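Local coordinates for sensor protein (Geobacter sulfurreducens, PDB 3H7M) that probably senses an extracytoplasmic signal through this periplasmic-binding-protein-like domain and relays it as a membrane-bound histidine kinase that phosphorylates itself from ATP, at residues A[107-112]-A[182-187]; A[100-105]-A[159-164]. All blocks are in the same frame, centred on the assembly; numbering follows the deposited sequence. Where two conformers were deposited one is given.

Contacts 1 and 2 lie about 8 Å apart, centre to centre, in the same lobe of the sensor domain, and both are built on the mixed sheet in which strand 87-103 runs between strands 181-198 and 161-165. Contact 2 is core: it zips 100-105 to 159-164 with backbone hydrogen bonds and buried apolar side chains, with a polar side-chain bond at the Arg103 end. Contact 1 is partly exposed and has no hydrogen bond between its segments; there the loop 107-112 lies over the bulged part of strand 181-198 through small apolar groups. Ile100 joins them, since its main chain pairs with Val184 and Ala185 and its CD1 packs against Gly111.

Contact 1 (A[107-112]-A[182-187]); sequences PPAAGL and VPVARS
The apolar part of this contact centres on Val184, whose CG2 meets Pro108 CB at 3.6 Å. Its other methyl, CG1, is only loosely placed against Ala109 CB, 4.5 Å away. With CG2 anti to the backbone N and CG1 between that N and the carbonyl carbon (chi1 58°), the valine presents both methyls to the loop. One residue on, Ala185 CB lies against the loop's main chain, 4.2 Å from Ala110 C and 4.3 Å from Gly111 N, so it meets backbone rather than side chains.

Contacts between methyl groups and polar main chain make up the rest. Ala109 O lies among three methyls: it is 3.6 Å from Val184 CG1 and 3.9 Å from Ala185 CB, with Val184 CG2 closer still. No hydrogen bond joins the two segments; some of the loop's polar groups bond elsewhere, as where Ala110 N bonds to Asp114 OD1.

Two consecutive residues can face the loop because of the strand's shape. Val184 and Ala185 both pair with Ile100 of strand 87-103 in a classic beta bulge, at the corner where strand 181-198 changes direction. Ala109 also touches Tyr161 and Leu115, which continue the apolar layer under the loop. Loop 107-112 is thus laid against the bulge by shape and small apolar contacts, with no directional bond between the segments.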
# COMPACT_ATOMS: atom_id res chain seq x y z
N PRO A 107 6.24 -20.22 17.41
CA PRO A 107 4.89 -20.76 17.63
C PRO A 107 3.92 -20.12 16.65
O PRO A 107 3.79 -18.90 16.62
CB PRO A 107 4.57 -20.33 19.07
CG PRO A 107 5.91 -19.97 19.67
CD PRO A 107 6.64 -19.35 18.53
N PRO A 108 3.23 -20.92 15.84
CA PRO A 108 2.30 -20.32 14.88
C PRO A 108 1.10 -19.68 15.58
O PRO A 108 0.78 -20.00 16.72
CB PRO A 108 1.91 -21.49 14.00
CG PRO A 108 1.89 -22.62 14.98
CD PRO A 108 3.16 -22.39 15.78
N ALA A 109 0.47 -18.75 14.88
CA ALA A 109 -0.71 -18.06 15.38
C ALA A 109 -1.75 -18.25 14.30
O ALA A 109 -1.43 -18.16 13.12
CB ALA A 109 -0.40 -16.60 15.56
N ALA A 110 -3.00 -18.53 14.68
CA ALA A 110 -4.04 -18.74 13.68
C ALA A 110 -4.88 -17.48 13.44
O ALA A 110 -5.72 -17.45 12.53
CB ALA A 110 -4.92 -19.91 14.09
N GLY A 111 -4.65 -16.45 14.24
CA GLY A 111 -5.40 -15.22 14.09
C GLY A 111 -4.77 -14.13 14.92
O GLY A 111 -3.96 -14.39 15.80
N LEU A 112 -5.16 -12.89 14.66
CA LEU A 112 -4.59 -11.77 15.38
C LEU A 112 -4.97 -11.67 16.85
O LEU A 112 -4.38 -10.88 17.59
CB LEU A 112 -4.90 -10.46 14.63
CG LEU A 112 -6.29 -10.23 14.06
CD1 LEU A 112 -6.24 -8.90 13.31
CD2 LEU A 112 -6.74 -11.38 13.14
N VAL A 182 7.84 -16.85 7.54
CA VAL A 182 6.74 -17.53 6.85
C VAL A 182 5.48 -16.80 7.25
O VAL A 182 5.40 -16.21 8.33
CB VAL A 182 6.52 -19.00 7.30
CG1 VAL A 182 7.64 -19.87 6.80
CG2 VAL A 182 6.41 -19.07 8.82
N PRO A 183 4.49 -16.78 6.36
CA PRO A 183 3.23 -16.11 6.68
C PRO A 183 2.40 -17.17 7.35
O PRO A 183 2.10 -18.18 6.71
CB PRO A 183 2.68 -15.75 5.30
CG PRO A 183 3.19 -16.88 4.42
CD PRO A 183 4.61 -17.10 4.93
N VAL A 184 2.04 -16.99 8.62
CA VAL A 184 1.24 -18.01 9.30
C VAL A 184 -0.26 -17.74 9.23
O VAL A 184 -1.04 -18.63 8.86
CB VAL A 184 1.64 -18.16 10.79
CG1 VAL A 184 1.49 -16.85 11.52
CG2 VAL A 184 0.76 -19.22 11.44
N ALA A 185 -0.67 -16.53 9.58
CA ALA A 185 -2.08 -16.17 9.52
C ALA A 185 -2.28 -15.39 8.24
O ALA A 185 -1.83 -14.25 8.11
CB ALA A 185 -2.46 -15.32 10.72
N ARG A 186 -2.97 -16.00 7.29
CA ARG A 186 -3.20 -15.39 6.01
C ARG A 186 -4.58 -14.78 5.82
O ARG A 186 -5.39 -14.72 6.75
CB ARG A 186 -2.92 -16.42 4.91
CG ARG A 186 -1.50 -17.01 5.00
CD ARG A 186 -1.52 -18.52 5.04
NE ARG A 186 -1.99 -19.09 3.78
CZ ARG A 186 -1.41 -18.87 2.60
NH1 ARG A 186 -0.34 -18.09 2.53
NH2 ARG A 186 -1.90 -19.42 1.50
N SER A 187 -4.81 -14.29 4.60
CA SER A 187 -6.07 -13.67 4.18
C SER A 187 -6.93 -12.98 5.25
O SER A 187 -8.17 -13.01 5.17
CB SER A 187 -6.92 -14.71 3.43
OG SER A 187 -6.29 -15.12 2.23

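Contact 2 (A[100-105]-A[159-164])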
# COMPACT_ATOMS: atom_id res chain seq x y z
N ILE A 100 -0.17 -12.52 9.04
CA ILE A 100 0.69 -12.54 10.20
C ILE A 100 1.90 -13.37 9.77
O ILE A 100 1.78 -14.49 9.25
CB ILE A 100 0.03 -13.18 11.41
CG1 ILE A 100 -1.12 -12.29 11.91
CG2 ILE A 100 1.07 -13.38 12.51
CD1 ILE A 100 -1.97 -12.97 12.98
N PHE A 101 3.06 -12.79 9.99
CA PHE A 101 4.35 -13.38 9.65
C PHE A 101 5.08 -13.75 10.95
O PHE A 101 4.96 -13.06 11.97
CB PHE A 101 5.18 -12.34 8.87
CG PHE A 101 4.68 -12.09 7.48
CD1 PHE A 101 5.09 -12.90 6.42
CD2 PHE A 101 3.79 -11.05 7.21
CE1 PHE A 101 4.63 -12.69 5.13
CE2 PHE A 101 3.32 -10.84 5.92
CZ PHE A 101 3.74 -11.66 4.88
N ALA A 102 5.86 -14.82 10.88
CA ALA A 102 6.65 -15.30 12.02
C ALA A 102 7.87 -16.07 11.53
O ALA A 102 7.89 -16.53 10.39
CB ALA A 102 5.79 -16.22 12.88
N ARG A 103 8.87 -16.24 12.40
CA ARG A 103 10.04 -17.03 12.05
C ARG A 103 9.52 -18.45 12.07
O ARG A 103 8.60 -18.75 12.83
CB ARG A 103 11.16 -16.83 13.07
CG ARG A 103 11.68 -15.40 13.12
CD ARG A 103 12.84 -15.24 14.08
NE ARG A 103 12.45 -15.61 15.43
CZ ARG A 103 11.81 -14.81 16.28
NH1 ARG A 103 11.48 -13.57 15.93
NH2 ARG A 103 11.49 -15.27 17.48
N ARG A 104 10.07 -19.31 11.20
CA ARG A 104 9.65 -20.71 11.08
C ARG A 104 9.61 -21.50 12.38
O ARG A 104 8.66 -22.23 12.65
CB ARG A 104 10.56 -21.47 10.12
CG ARG A 104 10.26 -21.20 8.69
CD ARG A 104 11.13 -22.03 7.77
NE ARG A 104 10.81 -21.70 6.39
CZ ARG A 104 10.92 -20.48 5.88
NH1 ARG A 104 11.33 -19.48 6.65
NH2 ARG A 104 10.59 -20.24 4.62
N ASP A 105 10.67 -21.37 13.16
CA ASP A 105 10.75 -22.06 14.43
C ASP A 105 9.53 -21.65 15.27
O ASP A 105 8.70 -22.49 15.61
CB ASP A 105 12.06 -21.70 15.14
CG ASP A 105 12.51 -20.26 14.86
OD1 ASP A 105 12.77 -19.94 13.67
OD2 ASP A 105 12.60 -19.46 15.82
N CYS A 159 11.39 -9.08 17.61
CA CYS A 159 9.98 -8.96 18.01
C CYS A 159 9.41 -10.36 17.82
O CYS A 159 10.12 -11.24 17.33
CB CYS A 159 9.24 -7.92 17.16
SG CYS A 159 9.24 -8.14 15.35
N ASP A 160 8.15 -10.59 18.20
CA ASP A 160 7.61 -11.94 18.07
C ASP A 160 6.83 -12.25 16.82
O ASP A 160 6.82 -13.39 16.36
CB ASP A 160 6.71 -12.29 19.28
CG ASP A 160 7.44 -12.16 20.60
OD1 ASP A 160 8.57 -12.67 20.73
OD2 ASP A 160 6.86 -11.54 21.52
N TYR A 161 6.14 -11.25 16.29
CA TYR A 161 5.35 -11.44 15.08
C TYR A 161 5.35 -10.13 14.39
O TYR A 161 5.77 -9.10 14.96
CB TYR A 161 3.91 -11.80 15.41
CG TYR A 161 3.75 -13.16 16.02
CD1 TYR A 161 3.67 -14.29 15.22
CD2 TYR A 161 3.74 -13.32 17.41
CE1 TYR A 161 3.58 -15.56 15.78
CE2 TYR A 161 3.65 -14.59 17.99
CZ TYR A 161 3.57 -15.70 17.17
OH TYR A 161 3.48 -16.95 17.72
N ALA A 162 4.90 -10.16 13.14
CA ALA A 162 4.76 -8.94 12.37
C ALA A 162 3.51 -9.13 11.54
O ALA A 162 3.19 -10.25 11.13
CB ALA A 162 5.97 -8.72 11.46
N VAL A 163 2.79 -8.04 11.34
CA VAL A 163 1.57 -8.05 10.54
C VAL A 163 1.74 -7.02 9.43
O VAL A 163 1.89 -5.82 9.69
CB VAL A 163 0.33 -7.69 11.41
CG1 VAL A 163 -0.85 -7.32 10.51
CG2 VAL A 163 -0.04 -8.87 12.32
N VAL A 164 1.76 -7.47 8.18
CA VAL A 164 1.93 -6.55 7.06
C VAL A 164 1.17 -7.10 5.90
O VAL A 164 0.70 -8.24 5.95
CB VAL A 164 3.41 -6.37 6.66
CG1 VAL A 164 4.24 -5.95 7.84
CG2 VAL A 164 3.95 -7.65 6.08
O HOH W 1 8.59 -15.28 15.19
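Phe101 and Ala162 form an antiparallel hydrogen-bonded pair at the centre of this contact. Phe101 N bonds to Ala162 O at 2.8 Å, and the return bond runs from Ala162 N to Phe101 O at 3.1 Å. On the face bearing Phe101, its ring crosses the Val164 side chain at about a right angle, CE2 lying 3.3 Å from Val164 CG2. The other face carries Ile100, whose CG2 approaches the Tyr161 ring at CD1, 3.9 Å away; in the conformer given, its CG1 packs on Val163. Ala102 CB sits 3.7 Å from that same Tyr161 CD1.

Beyond the last bridged residues, Arg103 bends back at chi3 (-60°) and sends NH1 to Cys159 O at 3.0 Å, in the guanidinium plane. The same NH1 also bonds to Leu154 O, so it ties the end of helix 147-155 to the end of strand 87-103. A water joins Arg103 N to Asp160 O where direct pairing has ceased.

Leu151 and Leu154 of helix 147-155, with Met170 and Ile173 of helix 166-175, pack against the Phe101 side chain. Cutting Phe101 back to an alanine is likely to open a gap between sheet and helices and leave Val164 without its aromatic neighbour. Main-chain bonds thus set the strand register, apolar side chains fill both faces, and Arg103 with the water continues the join past the last strand pair.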